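Local coordinates for leukotriene A-4 hydrolase (Saccharomyces cerevisiae, PDB 2XQ0), which cleaves di- and tripeptides as a zinc-dependent aminopeptidase of the M1 family and shows low epoxide hydrolase activity in vitro, at residues A[322-333]-A[407-418]. Numbering follows the deposited sequence. Where two conformers were deposited one is given.
Sequences LNEGWTVYLERR and KAEFDPFIRHYF. With ZN (zinc ion), chain C; BES (2-(3-amino-2-hydroxy-4-phenyl-butyrylamino)-4-methyl-pentanoic acid), chain B.
Arg-333 NH1 is bonded on two sides: it donates to Asp-411 OD1 at 2.7 Å and to the hydroxyl oxygen of Tyr-329, one turn back on its own helix. Arg-333 NH2 donates to Asp-411 OD2 at 2.8 Å, so the carboxylate is gripped end-on, each oxygen using its syn lone pair. Both carboxylate bonds run at 166° and lie close to the guanidinium plane. Bends at chi2 and chi3 fold the arginine chain into this pose, and Lys-407 lays its CG over the centre of one guanidinium face while its NZ pairs with Glu-341. Tyr-329 OH also bonds Glu-401 of helix 388-403. The edge of Phe-410 is directed at the face of the Tyr-329 ring, offset, with planes at 89°. Helix 321-339 is the one that, in M1 peptidases, follows the HExxH helix and supplies the third zinc ligand: Glu-324 OE1 binds zinc at 2.2 Å, beside His-301 and His-305 and bestatin O2 and O3. Segment 407-418 crosses the side of this helix away from the metal, and Trp-326 buries more surface here than any other residue. The Tyr-417 ring runs near parallel to the five-membered ring of Trp-326 but is slid so far aside that the two barely overlap; on the same face the edge of Phe-418 meets the six-membered ring, T-shaped, with planes at 77°. Ile-414 CG1 abuts the indole edge, 3.9 Å from Trp-326 CH2, and Leu-330 CD1 lies 3.8 Å from Phe-418 CZ. Beyond the indole, a water donates to Leu-322 O and hydrogen-bonds Tyr-417 OH at 2.7 Å from the water oxygen, linking the tyrosine to the turn that carries Glu-324.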
loop_
_atom_site.group_PDB
_atom_site.type_symbol
_atom_site.label_atom_id
_atom_site.label_comp_id
_atom_site.label_asym_id
_atom_site.label_seq_id
_atom_site.Cartn_x
_atom_site.Cartn_y
_atom_site.Cartn_z
ATOM N N LEU A 322 8.477 -8.306 -6.111
ATOM C CA LEU A 322 7.934 -8.487 -7.464
ATOM C C LEU A 322 6.650 -7.699 -7.631
ATOM O O LEU A 322 6.331 -7.234 -8.719
ATOM C CB LEU A 322 7.660 -9.954 -7.762
ATOM C CG LEU A 322 8.917 -10.799 -8.027
ATOM C CD1 LEU A 322 8.574 -12.280 -8.139
ATOM C CD2 LEU A 322 9.620 -10.286 -9.283
ATOM N N ASN A 323 5.866 -7.613 -6.557
ATOM C CA ASN A 323 4.671 -6.784 -6.563
ATOM C C ASN A 323 5.081 -5.319 -6.467
ATOM O O ASN A 323 4.968 -4.572 -7.437
ATOM C CB ASN A 323 3.724 -7.126 -5.398
ATOM C CG ASN A 323 2.828 -8.336 -5.679
ATOM O OD1 ASN A 323 3.185 -9.242 -6.428
ATOM N ND2 ASN A 323 1.655 -8.350 -5.059
ATOM N N GLU A 324 5.582 -4.916 -5.299
ATOM C CA GLU A 324 5.777 -3.488 -5.024
ATOM C C GLU A 324 6.910 -2.825 -5.818
ATOM O O GLU A 324 6.812 -1.654 -6.160
ATOM C CB GLU A 324 5.956 -3.236 -3.525
ATOM C CG GLU A 324 4.729 -3.599 -2.673
ATOM C CD GLU A 324 3.478 -2.797 -3.028
ATOM O OE1 GLU A 324 3.587 -1.749 -3.707
ATOM O OE2 GLU A 324 2.374 -3.209 -2.615
ATOM N N GLY A 325 7.978 -3.556 -6.103
ATOM C CA GLY A 325 9.086 -3.001 -6.883
ATOM C C GLY A 325 8.684 -2.732 -8.319
ATOM O O GLY A 325 8.918 -1.645 -8.879
ATOM N N TRP A 326 8.046 -3.711 -8.935
ATOM C CA TRP A 326 7.481 -3.477 -10.260
ATOM C C TRP A 326 6.490 -2.303 -10.260
ATOM O O TRP A 326 6.571 -1.407 -11.121
ATOM C CB TRP A 326 6.796 -4.758 -10.768
ATOM C CG TRP A 326 7.716 -5.614 -11.569
ATOM C CD1 TRP A 326 8.227 -6.832 -11.228
ATOM C CD2 TRP A 326 8.234 -5.308 -12.863
ATOM N NE1 TRP A 326 9.035 -7.305 -12.238
ATOM C CE2 TRP A 326 9.053 -6.386 -13.253
ATOM C CE3 TRP A 326 8.085 -4.224 -13.730
ATOM C CZ2 TRP A 326 9.727 -6.407 -14.469
ATOM C CZ3 TRP A 326 8.761 -4.251 -14.947
ATOM C CH2 TRP A 326 9.559 -5.328 -15.302
ATOM N N THR A 327 5.553 -2.302 -9.303
ATOM C CA THR A 327 4.544 -1.230 -9.230
ATOM C C THR A 327 5.183 0.158 -9.165
ATOM O O THR A 327 4.777 1.053 -9.890
ATOM C CB THR A 327 3.569 -1.430 -8.060
ATOM O OG1 THR A 327 2.908 -2.696 -8.230
ATOM C CG2 THR A 327 2.523 -0.287 -7.985
ATOM N N VAL A 328 6.180 0.331 -8.303
ATOM C CA VAL A 328 6.829 1.623 -8.150
ATOM C C VAL A 328 7.521 1.970 -9.473
ATOM O O VAL A 328 7.487 3.121 -9.919
ATOM C CB VAL A 328 7.843 1.638 -6.947
ATOM C CG1 VAL A 328 8.627 2.965 -6.905
ATOM C CG2 VAL A 328 7.113 1.440 -5.597
ATOM N N TYR A 329 8.135 0.963 -10.101
ATOM C CA TYR A 329 8.771 1.146 -11.412
ATOM C C TYR A 329 7.741 1.597 -12.447
ATOM O O TYR A 329 7.895 2.644 -13.115
ATOM C CB TYR A 329 9.532 -0.126 -11.877
ATOM C CG TYR A 329 10.089 0.055 -13.274
ATOM C CD1 TYR A 329 11.279 0.744 -13.488
ATOM C CD2 TYR A 329 9.386 -0.398 -14.378
ATOM C CE1 TYR A 329 11.764 0.953 -14.769
ATOM C CE2 TYR A 329 9.850 -0.187 -15.638
ATOM C CZ TYR A 329 11.033 0.496 -15.832
ATOM O OH TYR A 329 11.492 0.706 -17.103
ATOM N N LEU A 330 6.665 0.834 -12.565
ATOM C CA LEU A 330 5.611 1.179 -13.517
ATOM C C LEU A 330 4.951 2.545 -13.254
ATOM O O LEU A 330 4.748 3.312 -14.174
ATOM C CB LEU A 330 4.557 0.072 -13.585
ATOM C CG LEU A 330 5.093 -1.237 -14.177
ATOM C CD1 LEU A 330 4.072 -2.377 -14.008
ATOM C CD2 LEU A 330 5.500 -1.053 -15.654
ATOM N N GLU A 331 4.631 2.829 -11.994
ATOM C CA GLU A 331 4.081 4.111 -11.556
ATOM C C GLU A 331 4.947 5.261 -12.065
ATOM O O GLU A 331 4.449 6.227 -12.643
ATOM C CB GLU A 331 4.062 4.138 -10.021
ATOM C CG GLU A 331 3.720 5.480 -9.360
ATOM C CD GLU A 331 3.997 5.461 -7.849
ATOM O OE1 GLU A 331 4.425 4.402 -7.304
ATOM O OE2 GLU A 331 3.787 6.513 -7.203
ATOM N N ARG A 332 6.253 5.151 -11.840
ATOM C CA ARG A 332 7.190 6.174 -12.267
ATOM C C ARG A 332 7.332 6.259 -13.794
ATOM O O ARG A 332 7.560 7.334 -14.316
ATOM C CB ARG A 332 8.519 6.069 -11.534
ATOM C CG ARG A 332 8.351 6.406 -10.048
ATOM C CD ARG A 332 9.618 6.292 -9.262
ATOM N NE ARG A 332 9.332 6.609 -7.870
ATOM C CZ ARG A 332 9.993 6.117 -6.829
ATOM N NH1 ARG A 332 11.001 5.268 -7.009
ATOM N NH2 ARG A 332 9.627 6.460 -5.608
ATOM N N ARG A 333 7.150 5.154 -14.508
ATOM C CA ARG A 333 7.053 5.237 -15.978
ATOM C C ARG A 333 5.796 6.040 -16.418
ATOM O O ARG A 333 5.836 6.829 -17.372
ATOM C CB ARG A 333 7.047 3.831 -16.596
ATOM C CG ARG A 333 8.391 3.090 -16.517
ATOM C CD ARG A 333 9.484 3.739 -17.400
ATOM N NE ARG A 333 9.021 3.872 -18.783
ATOM C CZ ARG A 333 9.065 2.889 -19.677
ATOM N NH1 ARG A 333 9.571 1.702 -19.357
ATOM N NH2 ARG A 333 8.601 3.094 -20.894
ATOM N N LYS A 407 14.507 2.540 -22.102
ATOM C CA LYS A 407 13.083 2.206 -22.066
ATOM C C LYS A 407 12.663 1.418 -23.297
ATOM O O LYS A 407 11.888 0.457 -23.203
ATOM C CB LYS A 407 12.227 3.472 -21.947
ATOM C CG LYS A 407 12.308 4.146 -20.591
ATOM C CD LYS A 407 11.693 5.535 -20.610
ATOM C CE LYS A 407 12.708 6.569 -21.078
ATOM N NZ LYS A 407 12.021 7.859 -21.309
ATOM N N ALA A 408 13.175 1.823 -24.449
ATOM C CA ALA A 408 12.756 1.225 -25.709
ATOM C C ALA A 408 13.143 -0.241 -25.777
ATOM O O ALA A 408 12.387 -1.064 -26.300
ATOM C CB ALA A 408 13.348 1.986 -26.879
ATOM N N GLU A 409 14.317 -0.562 -25.246
ATOM C CA GLU A 409 14.821 -1.938 -25.242
ATOM C C GLU A 409 14.153 -2.807 -24.173
ATOM O O GLU A 409 14.066 -4.035 -24.302
ATOM C CB GLU A 409 16.334 -1.935 -24.994
ATOM C CG GLU A 409 17.146 -1.315 -26.113
ATOM C CD GLU A 409 17.090 -2.137 -27.390
ATOM O OE1 GLU A 409 16.717 -1.574 -28.440
ATOM O OE2 GLU A 409 17.407 -3.348 -27.343
ATOM N N PHE A 410 13.689 -2.166 -23.109
ATOM C CA PHE A 410 13.188 -2.880 -21.940
ATOM C C PHE A 410 11.689 -3.138 -22.060
ATOM O O PHE A 410 11.178 -4.151 -21.591
ATOM C CB PHE A 410 13.506 -2.049 -20.688
ATOM C CG PHE A 410 13.380 -2.798 -19.391
ATOM C CD1 PHE A 410 14.043 -4.007 -19.190
ATOM C CD2 PHE A 410 12.627 -2.275 -18.348
ATOM C CE1 PHE A 410 13.934 -4.681 -17.983
ATOM C CE2 PHE A 410 12.517 -2.952 -17.151
ATOM C CZ PHE A 410 13.174 -4.157 -16.971
ATOM N N ASP A 411 10.980 -2.217 -22.698
ATOM C CA ASP A 411 9.529 -2.323 -22.777
ATOM C C ASP A 411 9.033 -3.622 -23.424
ATOM O O ASP A 411 7.994 -4.157 -23.015
ATOM C CB ASP A 411 8.918 -1.085 -23.441
ATOM C CG ASP A 411 8.913 0.134 -22.515
ATOM O OD1 ASP A 411 9.550 0.059 -21.439
ATOM O OD2 ASP A 411 8.273 1.160 -22.856
ATOM N N PRO A 412 9.766 -4.145 -24.420
ATOM C CA PRO A 412 9.373 -5.450 -24.972
ATOM C C PRO A 412 9.437 -6.558 -23.924
ATOM O O PRO A 412 8.568 -7.434 -23.902
ATOM C CB PRO A 412 10.420 -5.696 -26.056
ATOM C CG PRO A 412 10.803 -4.322 -26.499
ATOM C CD PRO A 412 10.794 -3.491 -25.250
ATOM N N PHE A 413 10.451 -6.526 -23.068
ATOM C CA PHE A 413 10.518 -7.484 -21.963
ATOM C C PHE A 413 9.329 -7.328 -21.000
ATOM O O PHE A 413 8.713 -8.307 -20.586
ATOM C CB PHE A 413 11.817 -7.353 -21.174
ATOM C CG PHE A 413 11.821 -8.165 -19.900
ATOM C CD1 PHE A 413 11.932 -9.549 -19.947
ATOM C CD2 PHE A 413 11.675 -7.548 -18.659
ATOM C CE1 PHE A 413 11.912 -10.309 -18.775
ATOM C CE2 PHE A 413 11.659 -8.294 -17.489
ATOM C CZ PHE A 413 11.788 -9.688 -17.553
ATOM N N ILE A 414 9.031 -6.092 -20.628
ATOM C CA ILE A 414 7.922 -5.808 -19.721
ATOM C C ILE A 414 6.616 -6.433 -20.235
ATOM O O ILE A 414 5.891 -7.105 -19.497
ATOM C CB ILE A 414 7.762 -4.293 -19.560
ATOM C CG1 ILE A 414 8.977 -3.721 -18.827
ATOM C CG2 ILE A 414 6.474 -3.942 -18.842
ATOM C CD1 ILE A 414 8.889 -2.211 -18.640
ATOM N N ARG A 415 6.325 -6.221 -21.511
ATOM C CA ARG A 415 5.137 -6.813 -22.105
ATOM C C ARG A 415 5.201 -8.338 -22.088
ATOM O O ARG A 415 4.190 -9.000 -21.870
ATOM C CB ARG A 415 4.968 -6.333 -23.543
ATOM C CG ARG A 415 4.385 -4.941 -23.630
ATOM C CD ARG A 415 4.887 -4.215 -24.857
ATOM N NE ARG A 415 4.811 -2.776 -24.649
ATOM C CZ ARG A 415 5.435 -1.882 -25.398
ATOM N NH1 ARG A 415 5.300 -0.590 -25.126
ATOM N NH2 ARG A 415 6.188 -2.283 -26.414
ATOM N N HIS A 416 6.384 -8.890 -22.344
ATOM C CA HIS A 416 6.536 -10.340 -22.420
ATOM C C HIS A 416 6.284 -10.934 -21.045
ATOM O O HIS A 416 5.524 -11.900 -20.893
ATOM C CB HIS A 416 7.946 -10.698 -22.892
ATOM C CG HIS A 416 8.206 -12.167 -22.942
ATOM N ND1 HIS A 416 8.889 -12.836 -21.952
ATOM C CD2 HIS A 416 7.865 -13.100 -23.861
ATOM C CE1 HIS A 416 8.965 -14.118 -22.260
ATOM N NE2 HIS A 416 8.350 -14.305 -23.411
ATOM N N TYR A 417 6.938 -10.337 -20.053
ATOM C CA TYR A 417 6.807 -10.729 -18.658
ATOM C C TYR A 417 5.350 -10.747 -18.201
ATOM O O TYR A 417 4.877 -11.773 -17.721
ATOM C CB TYR A 417 7.655 -9.798 -17.778
ATOM C CG TYR A 417 7.498 -9.989 -16.280
ATOM C CD1 TYR A 417 8.088 -11.068 -15.625
ATOM C CD2 TYR A 417 6.787 -9.074 -15.515
ATOM C CE1 TYR A 417 7.956 -11.240 -14.248
ATOM C CE2 TYR A 417 6.637 -9.242 -14.134
ATOM C CZ TYR A 417 7.232 -10.334 -13.508
ATOM O OH TYR A 417 7.110 -10.519 -12.136
ATOM N N PHE A 418 4.630 -9.633 -18.346
ATOM C CA PHE A 418 3.256 -9.583 -17.839
ATOM C C PHE A 418 2.308 -10.489 -18.633
ATOM O O PHE A 418 1.324 -10.984 -18.091
ATOM C CB PHE A 418 2.734 -8.136 -17.697
ATOM C CG PHE A 418 3.409 -7.377 -16.586
ATOM C CD1 PHE A 418 3.061 -7.616 -15.270
ATOM C CD2 PHE A 418 4.436 -6.493 -16.852
ATOM C CE1 PHE A 418 3.708 -6.961 -14.237
ATOM C CE2 PHE A 418 5.075 -5.818 -15.828
ATOM C CZ PHE A 418 4.710 -6.052 -14.519
HETATM ZN ZN ZN C . 1.508 -0.922 -3.814
HETATM N N2 BES B . -1.534 -2.486 -0.859
HETATM C C1 BES B . -0.434 -1.565 -0.661
HETATM C C6 BES B . -0.363 -1.137 0.806
HETATM C C7 BES B . -0.064 -2.333 1.683
HETATM C C8 BES B . 0.954 -3.211 1.329
HETATM C C12 BES B . -0.815 -2.566 2.831
HETATM C C9 BES B . 1.228 -4.315 2.127
HETATM C C11 BES B . -0.540 -3.673 3.630
HETATM C C10 BES B . 0.483 -4.548 3.279
HETATM C C2 BES B . -0.575 -0.332 -1.562
HETATM O O2 BES B . -0.672 -0.621 -2.964
HETATM C C3 BES B . 0.618 0.530 -1.314
HETATM O O3 BES B . 1.738 0.215 -1.723
HETATM N N1 BES B . 0.278 1.598 -0.605
HETATM C C4 BES B . 1.126 2.679 -0.146
HETATM C C13 BES B . 0.914 3.762 -1.197
HETATM C C14 BES B . 2.220 4.278 -1.787
HETATM C C15 BES B . 1.963 4.923 -3.144
HETATM C C16 BES B . 3.274 3.178 -1.892
HETATM C C5 BES B . 0.551 3.147 1.160
HETATM O O1 BES B . 1.305 3.698 1.993
HETATM O O4 BES B . -0.674 2.959 1.370
HETATM O O HOH W 1 5.474 -8.712 -11.023
#